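Local coordinates for PpBBE-like 1 D396N (Physcomitrella patens subsp. patens, PDB 6EO5), which is a variant of a flavin-dependent cellobiose oxidase, a berberine bridge enzyme homologue of the VAO family, at residues 34-46 and 323-335. Sequence-based numbering, arbitrary orientation.
Sequences STARLAYNLRERY and NVPFTTNTFKAKS. With FAD (flavin-adenine dinucleotide), chain C.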
loop_
_atom_site.group_PDB
_atom_site.type_symbol
_atom_site.label_atom_id
_atom_site.label_comp_id
_atom_site.label_asym_id
_atom_site.label_seq_id
_atom_site.Cartn_x
_atom_site.Cartn_y
_atom_site.Cartn_z
ATOM N N SER A 34 -18.231 0.815 -18.648
ATOM C CA SER A 34 -18.948 0.657 -17.388
ATOM C C SER A 34 -18.239 -0.318 -16.451
ATOM O O SER A 34 -18.020 -0.015 -15.271
ATOM C CB SER A 34 -20.371 0.199 -17.655
ATOM O OG SER A 34 -20.899 -0.394 -16.490
ATOM N N THR A 35 -17.871 -1.502 -16.949
ATOM C CA THR A 35 -17.189 -2.441 -16.067
ATOM C C THR A 35 -15.758 -2.008 -15.763
ATOM O O THR A 35 -15.208 -2.408 -14.732
ATOM C CB THR A 35 -17.205 -3.862 -16.651
ATOM O OG1 THR A 35 -16.259 -3.955 -17.717
ATOM C CG2 THR A 35 -18.590 -4.226 -17.176
ATOM N N ALA A 36 -15.149 -1.187 -16.618
ATOM C CA ALA A 36 -13.807 -0.710 -16.326
ATOM C C ALA A 36 -13.787 0.273 -15.165
ATOM O O ALA A 36 -12.724 0.497 -14.576
ATOM C CB ALA A 36 -13.187 -0.062 -17.566
ATOM N N ARG A 37 -14.935 0.860 -14.817
ATOM C CA ARG A 37 -14.982 1.834 -13.736
ATOM C C ARG A 37 -14.791 1.210 -12.360
ATOM O O ARG A 37 -14.665 1.953 -11.380
ATOM C CB ARG A 37 -16.303 2.582 -13.771
ATOM C CG ARG A 37 -16.523 3.313 -15.061
ATOM C CD ARG A 37 -17.838 4.044 -15.053
ATOM N NE ARG A 37 -17.790 5.210 -14.183
ATOM C CZ ARG A 37 -18.694 6.177 -14.201
ATOM N NH1 ARG A 37 -19.707 6.103 -15.055
ATOM N NH2 ARG A 37 -18.583 7.218 -13.379
ATOM N N LEU A 38 -14.771 -0.118 -12.267
ATOM C CA LEU A 38 -14.617 -0.786 -10.985
ATOM C C LEU A 38 -13.379 -0.282 -10.263
ATOM O O LEU A 38 -12.295 -0.199 -10.844
ATOM C CB LEU A 38 -14.526 -2.298 -11.189
ATOM C CG LEU A 38 -14.550 -3.166 -9.926
ATOM C CD1 LEU A 38 -15.952 -3.237 -9.337
ATOM C CD2 LEU A 38 -13.980 -4.566 -10.198
ATOM N N ALA A 39 -13.557 0.074 -8.996
ATOM C CA ALA A 39 -12.483 0.529 -8.133
ATOM C C ALA A 39 -12.736 -0.039 -6.744
ATOM O O ALA A 39 -13.874 -0.367 -6.384
ATOM C CB ALA A 39 -12.396 2.065 -8.077
ATOM N N TYR A 40 -11.666 -0.153 -5.955
ATOM C CA TYR A 40 -11.831 -0.697 -4.610
ATOM C C TYR A 40 -12.738 0.193 -3.763
ATOM O O TYR A 40 -13.668 -0.291 -3.109
ATOM C CB TYR A 40 -10.475 -0.894 -3.931
ATOM C CG TYR A 40 -10.670 -1.406 -2.534
ATOM C CD1 TYR A 40 -11.064 -2.728 -2.313
ATOM C CD2 TYR A 40 -10.514 -0.568 -1.434
ATOM C CE1 TYR A 40 -11.271 -3.207 -1.041
ATOM C CE2 TYR A 40 -10.720 -1.033 -0.166
ATOM C CZ TYR A 40 -11.099 -2.357 0.030
ATOM O OH TYR A 40 -11.304 -2.827 1.308
ATOM N N ASN A 41 -12.480 1.496 -3.749
ATOM C CA ASN A 41 -13.347 2.434 -3.050
ATOM C C ASN A 41 -14.378 2.941 -4.046
ATOM O O ASN A 41 -14.015 3.470 -5.100
ATOM C CB ASN A 41 -12.542 3.587 -2.451
ATOM C CG ASN A 41 -13.275 4.296 -1.321
ATOM O OD1 ASN A 41 -14.484 4.121 -1.124
ATOM N ND2 ASN A 41 -12.540 5.117 -0.573
ATOM N N LEU A 42 -15.657 2.747 -3.740
ATOM C CA LEU A 42 -16.726 3.210 -4.616
ATOM C C LEU A 42 -17.253 4.582 -4.214
ATOM O O LEU A 42 -18.278 5.019 -4.748
ATOM C CB LEU A 42 -17.880 2.195 -4.659
ATOM C CG LEU A 42 -17.629 0.755 -5.141
ATOM C CD1 LEU A 42 -18.889 -0.062 -4.994
ATOM C CD2 LEU A 42 -17.101 0.655 -6.580
ATOM N N ARG A 43 -16.579 5.278 -3.294
ATOM C CA ARG A 43 -17.121 6.542 -2.811
ATOM C C ARG A 43 -17.108 7.608 -3.902
ATOM O O ARG A 43 -18.091 8.335 -4.073
ATOM C CB ARG A 43 -16.359 7.021 -1.581
ATOM C CG ARG A 43 -16.581 8.508 -1.311
ATOM C CD ARG A 43 -16.218 8.919 0.078
ATOM N NE ARG A 43 -14.815 8.661 0.385
ATOM C CZ ARG A 43 -13.807 9.398 -0.071
ATOM N NH1 ARG A 43 -14.052 10.418 -0.874
ATOM N NH2 ARG A 43 -12.560 9.102 0.268
ATOM N N GLU A 44 -16.020 7.717 -4.656
ATOM C CA GLU A 44 -15.880 8.758 -5.679
ATOM C C GLU A 44 -15.886 8.106 -7.057
ATOM O O GLU A 44 -14.835 7.750 -7.589
ATOM C CB GLU A 44 -14.596 9.561 -5.486
ATOM C CG GLU A 44 -14.480 10.270 -4.163
ATOM C CD GLU A 44 -15.551 11.307 -3.977
ATOM O OE1 GLU A 44 -15.949 11.946 -4.980
ATOM O OE2 GLU A 44 -15.998 11.480 -2.825
ATOM N N ARG A 45 -17.070 7.983 -7.659
ATOM C CA ARG A 45 -17.191 7.300 -8.949
ATOM C C ARG A 45 -16.853 8.264 -10.085
ATOM O O ARG A 45 -17.699 8.697 -10.867
ATOM C CB ARG A 45 -18.578 6.710 -9.102
ATOM C CG ARG A 45 -18.823 5.618 -8.125
ATOM C CD ARG A 45 -20.290 5.387 -7.968
ATOM N NE ARG A 45 -20.561 3.960 -7.887
ATOM C CZ ARG A 45 -20.917 3.323 -6.778
ATOM N NH1 ARG A 45 -21.058 3.995 -5.631
ATOM N NH2 ARG A 45 -21.132 2.011 -6.827
ATOM N N TYR A 46 -15.571 8.586 -10.169
ATOM C CA TYR A 46 -15.100 9.469 -11.220
ATOM C C TYR A 46 -15.321 8.826 -12.581
ATOM O O TYR A 46 -15.126 7.619 -12.751
ATOM C CB TYR A 46 -13.617 9.786 -11.027
ATOM C CG TYR A 46 -13.295 10.551 -9.762
ATOM C CD1 TYR A 46 -13.735 11.859 -9.583
ATOM C CD2 TYR A 46 -12.511 9.978 -8.763
ATOM C CE1 TYR A 46 -13.426 12.555 -8.431
ATOM C CE2 TYR A 46 -12.196 10.668 -7.614
ATOM C CZ TYR A 46 -12.662 11.953 -7.447
ATOM O OH TYR A 46 -12.344 12.640 -6.304
ATOM N N ASN A 323 -7.029 -16.208 -8.532
ATOM C CA ASN A 323 -8.439 -15.899 -8.736
ATOM C C ASN A 323 -9.079 -15.407 -7.452
ATOM O O ASN A 323 -10.178 -15.836 -7.087
ATOM C CB ASN A 323 -9.212 -17.114 -9.240
ATOM C CG ASN A 323 -8.709 -17.600 -10.575
ATOM O OD1 ASN A 323 -9.026 -17.022 -11.614
ATOM N ND2 ASN A 323 -7.919 -18.674 -10.561
ATOM N N VAL A 324 -8.411 -14.516 -6.727
ATOM C CA VAL A 324 -9.031 -13.969 -5.525
ATOM C C VAL A 324 -10.073 -12.950 -5.960
ATOM O O VAL A 324 -9.759 -12.027 -6.724
ATOM C CB VAL A 324 -7.998 -13.348 -4.581
ATOM C CG1 VAL A 324 -8.670 -12.897 -3.286
ATOM C CG2 VAL A 324 -6.883 -14.368 -4.285
ATOM N N PRO A 325 -11.325 -13.118 -5.549
ATOM C CA PRO A 325 -12.395 -12.203 -5.989
ATOM C C PRO A 325 -12.109 -10.762 -5.585
ATOM O O PRO A 325 -11.791 -10.479 -4.429
ATOM C CB PRO A 325 -13.637 -12.740 -5.267
ATOM C CG PRO A 325 -13.292 -14.159 -4.887
ATOM C CD PRO A 325 -11.808 -14.216 -4.693
ATOM N N PHE A 326 -12.237 -9.840 -6.547
ATOM C CA PHE A 326 -12.123 -8.418 -6.229
ATOM C C PHE A 326 -13.376 -7.955 -5.493
ATOM O O PHE A 326 -14.490 -8.062 -6.019
ATOM C CB PHE A 326 -11.917 -7.583 -7.493
ATOM C CG PHE A 326 -11.448 -6.176 -7.216
ATOM C CD1 PHE A 326 -10.101 -5.900 -7.060
ATOM C CD2 PHE A 326 -12.355 -5.131 -7.100
ATOM C CE1 PHE A 326 -9.653 -4.606 -6.802
ATOM C CE2 PHE A 326 -11.914 -3.841 -6.844
ATOM C CZ PHE A 326 -10.555 -3.582 -6.694
ATOM N N THR A 327 -13.202 -7.440 -4.283
ATOM C CA THR A 327 -14.304 -6.900 -3.501
ATOM C C THR A 327 -14.143 -5.395 -3.373
ATOM O O THR A 327 -13.049 -4.851 -3.548
ATOM C CB THR A 327 -14.365 -7.544 -2.114
ATOM O OG1 THR A 327 -13.161 -7.239 -1.404
ATOM C CG2 THR A 327 -14.482 -9.050 -2.236
ATOM N N THR A 328 -15.250 -4.721 -3.071
ATOM C CA THR A 328 -15.284 -3.267 -2.990
ATOM C C THR A 328 -15.873 -2.826 -1.655
ATOM O O THR A 328 -16.488 -3.612 -0.933
ATOM C CB THR A 328 -16.091 -2.669 -4.150
ATOM O OG1 THR A 328 -17.403 -3.234 -4.156
ATOM C CG2 THR A 328 -15.423 -2.974 -5.471
ATOM N N ASN A 329 -15.677 -1.550 -1.338
ATOM C CA ASN A 329 -16.172 -0.935 -0.113
ATOM C C ASN A 329 -16.437 0.541 -0.416
ATOM O O ASN A 329 -16.070 1.041 -1.482
ATOM C CB ASN A 329 -15.156 -1.131 1.025
ATOM C CG ASN A 329 -15.708 -0.756 2.397
ATOM O OD1 ASN A 329 -16.922 -0.646 2.588
ATOM N ND2 ASN A 329 -14.808 -0.574 3.364
ATOM N N THR A 330 -17.099 1.234 0.513
ATOM C CA THR A 330 -17.284 2.686 0.428
ATOM C C THR A 330 -16.898 3.300 1.763
ATOM O O THR A 330 -17.533 3.008 2.782
ATOM C CB THR A 330 -18.722 3.068 0.074
ATOM O OG1 THR A 330 -19.058 2.486 -1.186
ATOM C CG2 THR A 330 -18.858 4.578 -0.025
ATOM N N PHE A 331 -15.873 4.154 1.762
ATOM C CA PHE A 331 -15.222 4.464 3.024
ATOM C C PHE A 331 -14.405 5.737 2.916
ATOM O O PHE A 331 -14.052 6.185 1.822
ATOM C CB PHE A 331 -14.320 3.298 3.486
ATOM C CG PHE A 331 -13.181 2.969 2.534
ATOM C CD1 PHE A 331 -13.357 2.055 1.505
ATOM C CD2 PHE A 331 -11.922 3.538 2.700
ATOM C CE1 PHE A 331 -12.306 1.737 0.639
ATOM C CE2 PHE A 331 -10.859 3.224 1.839
ATOM C CZ PHE A 331 -11.056 2.330 0.807
ATOM N N LYS A 332 -14.111 6.308 4.078
ATOM C CA LYS A 332 -13.058 7.298 4.243
ATOM C C LYS A 332 -11.982 6.695 5.140
ATOM O O LYS A 332 -12.294 6.106 6.180
ATOM C CB LYS A 332 -13.609 8.592 4.838
ATOM C CG LYS A 332 -12.549 9.608 5.224
ATOM C CD LYS A 332 -11.833 10.163 4.011
ATOM C CE LYS A 332 -10.746 11.115 4.450
ATOM N NZ LYS A 332 -9.889 11.522 3.316
ATOM N N ALA A 333 -10.722 6.816 4.723
ATOM C CA ALA A 333 -9.589 6.304 5.485
ATOM C C ALA A 333 -8.615 7.434 5.822
ATOM O O ALA A 333 -8.428 8.372 5.039
ATOM C CB ALA A 333 -8.865 5.193 4.714
ATOM N N LYS A 334 -8.009 7.346 7.008
ATOM C CA LYS A 334 -6.933 8.244 7.418
ATOM C C LYS A 334 -5.834 7.410 8.068
ATOM O O LYS A 334 -6.042 6.246 8.417
ATOM C CB LYS A 334 -7.445 9.326 8.381
ATOM C CG LYS A 334 -8.663 10.076 7.854
ATOM C CD LYS A 334 -9.193 11.140 8.805
ATOM C CE LYS A 334 -8.244 12.309 8.965
ATOM N NZ LYS A 334 -8.085 13.111 7.716
ATOM N N SER A 335 -4.645 7.991 8.223
ATOM C CA SER A 335 -3.567 7.269 8.901
ATOM C C SER A 335 -2.703 8.246 9.693
ATOM O O SER A 335 -2.810 9.477 9.545
ATOM C CB SER A 335 -2.709 6.465 7.911
ATOM O OG SER A 335 -1.770 7.292 7.238
HETATM P PA FAD C . -3.971 2.079 -7.807
HETATM O O1A FAD C . -5.262 2.768 -7.393
HETATM O O2A FAD C . -4.082 1.452 -9.173
HETATM O O5B FAD C . -2.670 3.029 -7.719
HETATM C C5B FAD C . -2.490 3.942 -6.658
HETATM C C4B FAD C . -1.687 5.155 -7.116
HETATM O O4B FAD C . -0.508 4.738 -7.778
HETATM C C3B FAD C . -2.458 6.011 -8.105
HETATM O O3B FAD C . -2.056 7.353 -7.942
HETATM C C2B FAD C . -1.963 5.511 -9.436
HETATM O O2B FAD C . -2.106 6.478 -10.446
HETATM C C1B FAD C . -0.509 5.178 -9.127
HETATM N N9A FAD C . -0.028 4.148 -10.075
HETATM C C8A FAD C . -0.614 2.932 -10.336
HETATM N N7A FAD C . 0.112 2.290 -11.276
HETATM C C5A FAD C . 1.152 3.077 -11.625
HETATM C C6A FAD C . 2.177 2.910 -12.537
HETATM N N6A FAD C . 2.245 1.793 -13.254
HETATM N N1A FAD C . 3.123 3.899 -12.690
HETATM C C2A FAD C . 3.031 5.053 -11.947
HETATM N N3A FAD C . 2.005 5.223 -11.042
HETATM C C4A FAD C . 1.076 4.249 -10.886
HETATM N N1 FAD C . -0.976 -1.181 1.957
HETATM C C2 FAD C . 0.125 -1.776 2.582
HETATM O O2 FAD C . 1.236 -1.213 2.667
HETATM N N3 FAD C . -0.017 -3.046 3.116
HETATM C C4 FAD C . -1.223 -3.710 3.042
HETATM O O4 FAD C . -1.317 -4.840 3.512
HETATM C C4X FAD C . -2.316 -3.119 2.425
HETATM N N5 FAD C . -3.504 -3.809 2.314
HETATM C C5X FAD C . -4.475 -3.368 1.436
HETATM C C6 FAD C . -5.610 -4.146 1.228
HETATM C C7 FAD C . -6.573 -3.816 0.261
HETATM C C7M FAD C . -7.784 -4.698 0.053
HETATM C C8 FAD C . -6.427 -2.595 -0.432
HETATM C C8M FAD C . -7.486 -2.113 -1.405
HETATM C C9 FAD C . -5.320 -1.777 -0.140
HETATM C C9A FAD C . -4.320 -2.152 0.775
HETATM N N10 FAD C . -3.230 -1.339 1.114
HETATM C C10 FAD C . -2.179 -1.863 1.842
HETATM C "C1'" FAD C . -3.018 -0.006 0.477
HETATM C "C2'" FAD C . -2.223 -0.192 -0.812
HETATM O "O2'" FAD C . -0.845 -0.375 -0.584
HETATM C "C3'" FAD C . -2.417 1.032 -1.676
HETATM O "O3'" FAD C . -3.802 1.129 -1.909
HETATM C "C4'" FAD C . -1.625 0.892 -2.973
HETATM O "O4'" FAD C . -1.224 2.179 -3.399
HETATM C "C5'" FAD C . -2.452 0.174 -4.038
HETATM O "O5'" FAD C . -1.818 0.126 -5.299
HETATM P P FAD C . -2.716 -0.234 -6.595
HETATM O O1P FAD C . -1.819 -0.373 -7.803
HETATM O O2P FAD C . -3.607 -1.431 -6.398
HETATM O O3P FAD C . -3.757 0.991 -6.642
HETATM O O HOH W 1 -12.176 -1.522 3.424
HETATM O O HOH W 2 -10.763 7.294 1.710
#
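N41 and N329 pair in an isolated beta bridge that ties the loop after helix 31-36 to the run entering strand 331-338, at the edge of the seven-stranded antiparallel sheet of this VAO-type enzyme; Y40 belongs to the FAD pocket. N329 N gives its proton to Y40 O (3.0 Å) and L42 N to N329 O (2.9 Å). Beside the bridge the N41 carboxamide lies over one face of the F331 ring, the planes 3° apart. It also bonds the F331 backbone: OD1 accepts from F331 N (3.2 Å) and, from the opposite face of its own plane, from R43 N, closing an Asx turn, while ND2 donates to F331 O and is further held by Y83 O. CG anti to the backbone N (chi1 178°) carries the Y40 ring to the flavin, where methyl C8M sits over its face, 3.4 Å from Y40 CD2; the ring also meets F331 rim to rim and stacks with H81. A water links Y40 OH to N329 ND2, which also bonds S398. Further back along both segments, the F326 ring turns its edge to the A39-Y40 backbone and meets L38 CD2. R43 forms salt bridges through NH1 with E44 OE2 and through NH2 with E84; K332, nearby, is bridged to E84 and D433, which probably offsets the two like charges. R43 NE reaches F331 O in the guanidinium plane at 3.0 Å, across the carbonyl plane from N41 ND2.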